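Local coordinates for hypothetical protein Atu2684 (Agrobacterium tumefaciens, PDB 2AXO) that is of unknown function but carries a thioredoxin-like domain with a CXXC disulfide, consistent with a part in thiol-disulfide chemistry, at residues V45-T50 / T98-G103; P116-I119 / H125-G128; V176-R181 / A223-K228. All coordinates share one frame; numbering follows the deposited sequence.

Interactions 1 and 2 belong to one thioredoxin-like sheet, in which strands 45-50 and 117-120 are neighbours. Their centres are 9 Å apart, and the backbone joins them through probable hydrogen bonds from Ile119 N to Glu47 O and from Phe49 N to Gln117 O, both 2.8 Å. Both also lead to the Cys54-Cys57 disulfide, since the side chains of Thr50 and Pro116 touch Cys57. Interaction 3 is separate: a helix packs on strand 172-186 of a separate antiparallel sheet. Its centre is 19 Å from that of interaction 1 and 25 Å from that of interaction 2, with nearest atoms about 6 and 12 Å away.

Interaction 1: residues V45-T50 / T98-G103; sequences VVELFT and TERQYG
Glu47 OE2 is gripped by two nitrogens of Arg100: Arg100 NH2 to Glu47 OE2 is 2.9 Å, and Arg100 NE to Glu47 OE2 is 3.2 Å. The guanidinium meets the oxygen side-on and in its own plane, although the carboxylate plane is turned 61° away. NH2 uses the syn lone pair of OE2, whereas NE comes to the same side but well out of the carboxylate plane. Arginine suits this buried acid because it can hold one oxygen with two N-H groups and still offer NH2 to Gln239 OE1; the paired charge probably keeps Glu47 ionised.

Beside the salt bridge, Phe49 and Gln101 slide past each other in opposite directions. The flat phenyl ring offers a face to aliphatic Gln101 CB, 3.9 Å from its centroid in a CH-pi contact, while Gln101 NE2 ends 3.5 Å from Phe49 CB. With CG anti to the backbone N (chi1 -177°) and the chain extended, the amide lies beside the ring's base, the planes 16° apart. There glutamine can satisfy buried polar partners: OE1 is hydrogen-bonded to Tyr82 OH, and NE2 to Tyr114 O and Gln117 OE1. Tyr78 stacks on Phe49.

The strand and helix axes approach to 9.8 Å. Val46 and Leu48 pack on helix 58-70, and alternation along the strand turns Glu47 and Phe49 to helix 95-107: helices on both faces of a central sheet, as in the thioredoxin fold.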
loop_
_atom_site.group_PDB
_atom_site.type_symbol
_atom_site.label_atom_id
_atom_site.label_comp_id
_atom_site.label_asym_id
_atom_site.label_seq_id
_atom_site.Cartn_x
_atom_site.Cartn_y
_atom_site.Cartn_z
ATOM N N VAL A 45 20.956 10.925 2.412
ATOM C CA VAL A 45 19.650 11.109 1.799
ATOM C C VAL A 45 18.522 10.684 2.732
ATOM O O VAL A 45 18.561 9.604 3.328
ATOM C CB VAL A 45 19.542 10.299 0.488
ATOM C CG1 VAL A 45 18.145 10.439 -0.108
ATOM C CG2 VAL A 45 20.591 10.789 -0.501
ATOM N N VAL A 46 17.521 11.549 2.866
ATOM C CA VAL A 46 16.368 11.251 3.710
ATOM C C VAL A 46 15.096 11.331 2.873
ATOM O O VAL A 46 14.714 12.399 2.419
ATOM C CB VAL A 46 16.264 12.244 4.895
ATOM C CG1 VAL A 46 14.995 11.970 5.701
ATOM C CG2 VAL A 46 17.490 12.104 5.786
ATOM N N GLU A 47 14.463 10.181 2.667
ATOM C CA GLU A 47 13.240 10.095 1.894
ATOM C C GLU A 47 12.090 9.782 2.825
ATOM O O GLU A 47 12.004 8.689 3.379
ATOM C CB GLU A 47 13.363 9.005 0.835
ATOM C CG GLU A 47 14.370 9.338 -0.238
ATOM C CD GLU A 47 14.587 8.195 -1.199
ATOM O OE1 GLU A 47 15.191 7.187 -0.783
ATOM O OE2 GLU A 47 14.133 8.309 -2.356
ATOM N N LEU A 48 11.208 10.758 2.996
ATOM C CA LEU A 48 10.065 10.609 3.881
ATOM C C LEU A 48 8.782 10.265 3.145
ATOM O O LEU A 48 8.408 10.934 2.179
ATOM C CB LEU A 48 9.858 11.913 4.654
ATOM C CG LEU A 48 8.585 12.055 5.487
ATOM C CD1 LEU A 48 8.682 11.184 6.733
ATOM C CD2 LEU A 48 8.400 13.517 5.870
ATOM N N PHE A 49 8.114 9.209 3.597
ATOM C CA PHE A 49 6.838 8.816 3.018
ATOM C C PHE A 49 5.817 9.314 4.023
ATOM O O PHE A 49 5.847 8.951 5.201
ATOM C CB PHE A 49 6.783 7.303 2.812
ATOM C CG PHE A 49 7.763 6.827 1.782
ATOM C CD1 PHE A 49 9.094 6.594 2.123
ATOM C CD2 PHE A 49 7.390 6.742 0.442
ATOM C CE1 PHE A 49 10.043 6.291 1.142
ATOM C CE2 PHE A 49 8.329 6.441 -0.544
ATOM C CZ PHE A 49 9.659 6.217 -0.194
ATOM N N THR A 50 4.924 10.172 3.543
ATOM C CA THR A 50 3.940 10.815 4.397
ATOM C C THR A 50 2.643 11.046 3.631
ATOM O O THR A 50 2.473 10.546 2.529
ATOM C CB THR A 50 4.510 12.181 4.860
ATOM O OG1 THR A 50 3.563 12.867 5.685
ATOM C CG2 THR A 50 4.857 13.040 3.643
ATOM N N THR A 98 3.747 5.529 -3.711
ATOM C CA THR A 98 3.465 4.405 -2.843
ATOM C C THR A 98 4.250 3.187 -3.330
ATOM O O THR A 98 4.812 2.443 -2.527
ATOM C CB THR A 98 1.956 4.085 -2.805
ATOM O OG1 THR A 98 1.227 5.270 -2.455
ATOM C CG2 THR A 98 1.668 3.005 -1.770
ATOM N N GLU A 99 4.313 2.992 -4.642
ATOM C CA GLU A 99 5.059 1.858 -5.179
ATOM C C GLU A 99 6.530 1.911 -4.783
ATOM O O GLU A 99 7.155 0.870 -4.568
ATOM C CB GLU A 99 4.925 1.801 -6.702
ATOM C CG GLU A 99 3.505 1.511 -7.152
ATOM C CD GLU A 99 3.402 1.266 -8.637
ATOM O OE1 GLU A 99 3.877 2.119 -9.415
ATOM O OE2 GLU A 99 2.837 0.220 -9.027
ATOM N N ARG A 100 7.085 3.115 -4.679
ATOM C CA ARG A 100 8.484 3.240 -4.280
ATOM C C ARG A 100 8.625 2.773 -2.833
ATOM O O ARG A 100 9.592 2.099 -2.492
ATOM C CB ARG A 100 8.975 4.686 -4.436
ATOM C CG ARG A 100 10.457 4.891 -4.101
ATOM C CD ARG A 100 10.928 6.257 -4.589
ATOM N NE ARG A 100 12.327 6.559 -4.262
ATOM C CZ ARG A 100 13.380 5.985 -4.839
ATOM N NH1 ARG A 100 13.218 5.061 -5.780
ATOM N NH2 ARG A 100 14.601 6.358 -4.496
ATOM N N GLN A 101 7.664 3.110 -1.976
ATOM C CA GLN A 101 7.762 2.660 -0.596
ATOM C C GLN A 101 7.661 1.130 -0.562
ATOM O O GLN A 101 8.252 0.489 0.305
ATOM C CB GLN A 101 6.675 3.294 0.276
ATOM C CG GLN A 101 6.767 2.917 1.749
ATOM C CD GLN A 101 5.713 3.614 2.592
ATOM O OE1 GLN A 101 4.579 3.807 2.151
ATOM N NE2 GLN A 101 6.076 3.976 3.819
ATOM N N TYR A 102 6.921 0.546 -1.507
ATOM C CA TYR A 102 6.798 -0.912 -1.573
ATOM C C TYR A 102 8.144 -1.504 -1.975
ATOM O O TYR A 102 8.574 -2.528 -1.442
ATOM C CB TYR A 102 5.751 -1.345 -2.608
ATOM C CG TYR A 102 4.336 -0.930 -2.295
ATOM C CD1 TYR A 102 3.889 -0.836 -0.980
ATOM C CD2 TYR A 102 3.424 -0.686 -3.321
ATOM C CE1 TYR A 102 2.567 -0.510 -0.691
ATOM C CE2 TYR A 102 2.100 -0.364 -3.041
ATOM C CZ TYR A 102 1.681 -0.282 -1.721
ATOM O OH TYR A 102 0.366 0.006 -1.436
ATOM N N GLY A 103 8.798 -0.855 -2.931
ATOM C CA GLY A 103 10.093 -1.320 -3.386
ATOM C C GLY A 103 11.053 -1.394 -2.219
ATOM O O GLY A 103 11.823 -2.347 -2.091
#

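Interaction 2: residues P116-I119 / H125-G128; sequences PQAI and HVKG
Ile119 and His125 pair across the strands with their side chains on one face of the sheet, while Ala118 and Val126 meet on the other. On the first face Ile119 CD1 reaches back to lie 3.7 Å from His125 CB, so it is the methylene rather than the imidazole that packs against the isoleucine. The ring turns away from this contact because His125 CG is placed between its backbone N and carbonyl carbon (chi1 78°). Gln117 extends towards the same histidine: Gln117 NE2 comes within 3.6 Å of His125 ND1, with amide and ring planes 68° apart, a contact of packing and not a hydrogen bond. The polar ends have other partners, ND1 bonding to Tyr114 OH and Gln117 OE1 to Gln101 NE2 of helix 95-107.

On the opposite face the small Ala118 leaves room for Val126, Ala118 CB to Val126 CG2 being 4.0 Å. Beneath these side chains Ala118 and Val126 form a hydrogen-bonded antiparallel pair, Ala118 N to Val126 O at 2.9 Å and Val126 N to Ala118 O at 3.0 Å. Beyond the last bridge, Gln117 with Lys127, Gly128 N still reaches Pro116 O at 3.2 Å, from above the carbonyl plane. Gly128 suits the place because a side chain there would run into the Pro116 ring.

Pro116 follows a cis peptide bond and its ring touches Cys57 of the disulfide, consistent with the cis-proline that precedes the beta hairpin in thioredoxin-like folds.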
loop_
_atom_site.group_PDB
_atom_site.type_symbol
_atom_site.label_atom_id
_atom_site.label_comp_id
_atom_site.label_asym_id
_atom_site.label_seq_id
_atom_site.Cartn_x
_atom_site.Cartn_y
_atom_site.Cartn_z
ATOM N N PRO A 116 4.440 7.988 9.380
ATOM C CA PRO A 116 5.542 8.474 8.548
ATOM C C PRO A 116 6.771 7.573 8.639
ATOM O O PRO A 116 7.192 7.181 9.733
ATOM C CB PRO A 116 5.801 9.868 9.113
ATOM C CG PRO A 116 5.527 9.676 10.568
ATOM C CD PRO A 116 4.281 8.823 10.585
ATOM N N GLN A 117 7.340 7.245 7.484
ATOM C CA GLN A 117 8.516 6.393 7.419
ATOM C C GLN A 117 9.619 7.079 6.631
ATOM O O GLN A 117 9.398 7.542 5.513
ATOM C CB GLN A 117 8.181 5.066 6.737
ATOM C CG GLN A 117 9.395 4.172 6.535
ATOM C CD GLN A 117 9.065 2.892 5.794
ATOM O OE1 GLN A 117 8.611 2.923 4.652
ATOM N NE2 GLN A 117 9.302 1.757 6.440
ATOM N N ALA A 118 10.808 7.152 7.216
ATOM C CA ALA A 118 11.920 7.768 6.520
ATOM C C ALA A 118 12.908 6.685 6.117
ATOM O O ALA A 118 13.243 5.803 6.911
ATOM C CB ALA A 118 12.600 8.807 7.409
ATOM N N ILE A 119 13.351 6.746 4.868
ATOM C CA ILE A 119 14.319 5.794 4.346
ATOM C C ILE A 119 15.633 6.568 4.272
ATOM O O ILE A 119 15.687 7.652 3.693
ATOM C CB ILE A 119 13.897 5.290 2.936
ATOM C CG1 ILE A 119 12.513 4.627 3.006
ATOM C CG2 ILE A 119 14.938 4.321 2.391
ATOM C CD1 ILE A 119 12.446 3.402 3.917
ATOM N N HIS A 125 15.284 2.061 7.426
ATOM C CA HIS A 125 14.117 2.878 7.733
ATOM C C HIS A 125 14.082 3.270 9.206
ATOM O O HIS A 125 14.659 2.592 10.058
ATOM C CB HIS A 125 12.841 2.116 7.370
ATOM C CG HIS A 125 12.455 1.075 8.372
ATOM N ND1 HIS A 125 11.448 1.268 9.294
ATOM C CD2 HIS A 125 12.970 -0.152 8.626
ATOM C CE1 HIS A 125 11.361 0.206 10.075
ATOM N NE2 HIS A 125 12.274 -0.670 9.691
ATOM N N VAL A 126 13.403 4.376 9.492
ATOM C CA VAL A 126 13.270 4.889 10.849
ATOM C C VAL A 126 12.018 5.751 10.927
ATOM O O VAL A 126 11.525 6.228 9.904
ATOM C CB VAL A 126 14.473 5.774 11.245
ATOM C CG1 VAL A 126 15.742 4.942 11.341
ATOM C CG2 VAL A 126 14.644 6.888 10.230
ATOM N N LYS A 127 11.500 5.940 12.136
ATOM C CA LYS A 127 10.323 6.779 12.317
ATOM C C LYS A 127 10.635 8.138 11.705
ATOM O O LYS A 127 11.708 8.695 11.933
ATOM C CB LYS A 127 10.005 6.959 13.803
ATOM C CG LYS A 127 9.273 5.802 14.455
ATOM C CD LYS A 127 10.098 4.532 14.486
ATOM C CE LYS A 127 9.486 3.519 15.451
ATOM N NZ LYS A 127 8.051 3.249 15.155
ATOM N N GLY A 128 9.695 8.673 10.934
ATOM C CA GLY A 128 9.915 9.960 10.298
ATOM C C GLY A 128 10.208 11.133 11.220
ATOM O O GLY A 128 10.923 12.059 10.831
#

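Interaction 3: residues V176-R181 / A223-K228; sequences VAYFTR and ASVVAK
Lys228 lays its end over one face of the Tyr178 ring, CE in a CH-pi and NZ in a cation-pi contact, and so joins a short helix to a strand of a four-stranded antiparallel sheet. CE stands over the centre of the ring, 3.6 Å from its centroid and only 13° off the normal. NZ is displaced toward one side, 3.7 Å from the centroid, with CE2 of Tyr178 its nearest ring atom at 3.3 Å. The lysine chain gets there by bending at chi3 (-63°), which folds its end over the ring. Lysine suits the site because its methylenes pack on an aromatic face while its ammonium stays close to the pi cloud.

Val225, one turn earlier in the helix, meets the ring at its edge: Val225 CG1 is 3.5 Å from Tyr178 OH and 3.9 Å from Tyr178 CE1. The branched valine thus meets near the ring plane the same end that the lysine covers from above.

Further out, the charge of Lys228 is taken up by a salt bridge from NZ to Asp205 OD2, with a weak hydrogen bond to Gln207 OE1; both residues belong to strand 196-212. The backbone of Tyr178 is bonded to Tyr204 and Asp205, so that strand holds both this backbone and the ammonium over the ring. On the other face of the ring, two residues back along its own strand, Val176 CG1 rests 3.5 Å above the Tyr178 ring plane, toward the rim.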
loop_
_atom_site.group_PDB
_atom_site.type_symbol
_atom_site.label_atom_id
_atom_site.label_comp_id
_atom_site.label_asym_id
_atom_site.label_seq_id
_atom_site.Cartn_x
_atom_site.Cartn_y
_atom_site.Cartn_z
ATOM N N VAL A 176 16.247 10.537 -11.002
ATOM C CA VAL A 176 15.918 11.935 -10.764
ATOM C C VAL A 176 14.514 12.023 -10.195
ATOM O O VAL A 176 13.555 11.526 -10.795
ATOM C CB VAL A 176 15.975 12.783 -12.053
ATOM C CG1 VAL A 176 15.601 14.233 -11.740
ATOM C CG2 VAL A 176 17.366 12.720 -12.662
ATOM N N ALA A 177 14.407 12.647 -9.029
ATOM C CA ALA A 177 13.128 12.825 -8.361
ATOM C C ALA A 177 12.783 14.305 -8.446
ATOM O O ALA A 177 13.508 15.158 -7.924
ATOM C CB ALA A 177 13.219 12.377 -6.902
ATOM N N TYR A 178 11.684 14.605 -9.129
ATOM C CA TYR A 178 11.237 15.981 -9.307
ATOM C C TYR A 178 10.278 16.357 -8.189
ATOM O O TYR A 178 9.396 15.581 -7.833
ATOM C CB TYR A 178 10.540 16.115 -10.663
ATOM C CG TYR A 178 11.428 15.752 -11.836
ATOM C CD1 TYR A 178 12.322 16.681 -12.373
ATOM C CD2 TYR A 178 11.390 14.473 -12.396
ATOM C CE1 TYR A 178 13.158 16.348 -13.447
ATOM C CE2 TYR A 178 12.223 14.126 -13.467
ATOM C CZ TYR A 178 13.102 15.066 -13.985
ATOM O OH TYR A 178 13.927 14.721 -15.030
ATOM N N PHE A 179 10.452 17.550 -7.631
ATOM C CA PHE A 179 9.580 17.993 -6.557
ATOM C C PHE A 179 9.269 19.472 -6.634
ATOM O O PHE A 179 9.924 20.235 -7.358
ATOM C CB PHE A 179 10.216 17.701 -5.186
ATOM C CG PHE A 179 11.573 18.319 -5.002
ATOM C CD1 PHE A 179 12.724 17.558 -5.189
ATOM C CD2 PHE A 179 11.703 19.669 -4.663
ATOM C CE1 PHE A 179 13.988 18.126 -5.045
ATOM C CE2 PHE A 179 12.961 20.252 -4.517
ATOM C CZ PHE A 179 14.109 19.478 -4.708
ATOM N N THR A 180 8.237 19.861 -5.899
ATOM C CA THR A 180 7.862 21.253 -5.796
ATOM C C THR A 180 8.653 21.669 -4.564
ATOM O O THR A 180 8.873 20.865 -3.661
ATOM C CB THR A 180 6.342 21.431 -5.537
ATOM O OG1 THR A 180 5.953 20.671 -4.381
ATOM C CG2 THR A 180 5.541 20.960 -6.744
ATOM N N ARG A 181 9.113 22.909 -4.544
ATOM C CA ARG A 181 9.888 23.410 -3.422
ATOM C C ARG A 181 9.008 23.468 -2.176
ATOM O O ARG A 181 9.300 22.832 -1.163
ATOM C CB ARG A 181 10.430 24.790 -3.778
ATOM C CG ARG A 181 11.082 25.538 -2.649
ATOM C CD ARG A 181 12.318 24.841 -2.138
ATOM N NE ARG A 181 13.122 25.777 -1.364
ATOM C CZ ARG A 181 14.155 25.433 -0.611
ATOM N NH1 ARG A 181 14.519 24.157 -0.522
ATOM N NH2 ARG A 181 14.820 26.369 0.048
ATOM N N ALA A 223 15.253 20.578 -22.573
ATOM C CA ALA A 223 14.490 21.704 -22.043
ATOM C C ALA A 223 13.255 21.246 -21.272
ATOM O O ALA A 223 12.838 21.900 -20.316
ATOM C CB ALA A 223 14.083 22.628 -23.175
ATOM N N SER A 224 12.670 20.126 -21.688
ATOM C CA SER A 224 11.488 19.595 -21.016
ATOM C C SER A 224 11.803 19.304 -19.550
ATOM O O SER A 224 10.939 19.421 -18.678
ATOM C CB SER A 224 11.017 18.313 -21.707
ATOM O OG SER A 224 12.065 17.364 -21.771
ATOM N N VAL A 225 13.046 18.920 -19.281
ATOM C CA VAL A 225 13.462 18.628 -17.917
ATOM C C VAL A 225 13.703 19.934 -17.171
ATOM O O VAL A 225 13.323 20.074 -16.011
ATOM C CB VAL A 225 14.743 17.770 -17.897
ATOM C CG1 VAL A 225 15.230 17.584 -16.465
ATOM C CG2 VAL A 225 14.457 16.413 -18.526
ATOM N N VAL A 226 14.329 20.890 -17.845
ATOM C CA VAL A 226 14.589 22.185 -17.238
ATOM C C VAL A 226 13.280 22.757 -16.704
ATOM O O VAL A 226 13.218 23.236 -15.572
ATOM C CB VAL A 226 15.183 23.174 -18.267
ATOM C CG1 VAL A 226 15.315 24.556 -17.648
ATOM C CG2 VAL A 226 16.536 22.675 -18.750
ATOM N N ALA A 227 12.234 22.695 -17.522
ATOM C CA ALA A 227 10.928 23.206 -17.130
ATOM C C ALA A 227 10.416 22.521 -15.865
ATOM O O ALA A 227 9.838 23.168 -14.995
ATOM C CB ALA A 227 9.926 23.016 -18.271
ATOM N N LYS A 228 10.627 21.212 -15.760
ATOM C CA LYS A 228 10.169 20.485 -14.582
ATOM C C LYS A 228 10.950 20.871 -13.333
ATOM O O LYS A 228 10.364 21.086 -12.276
ATOM C CB LYS A 228 10.257 18.972 -14.811
ATOM C CG LYS A 228 9.398 18.490 -15.966
ATOM C CD LYS A 228 9.000 17.038 -15.821
ATOM C CE LYS A 228 10.185 16.103 -15.837
ATOM N NZ LYS A 228 9.720 14.713 -15.558
#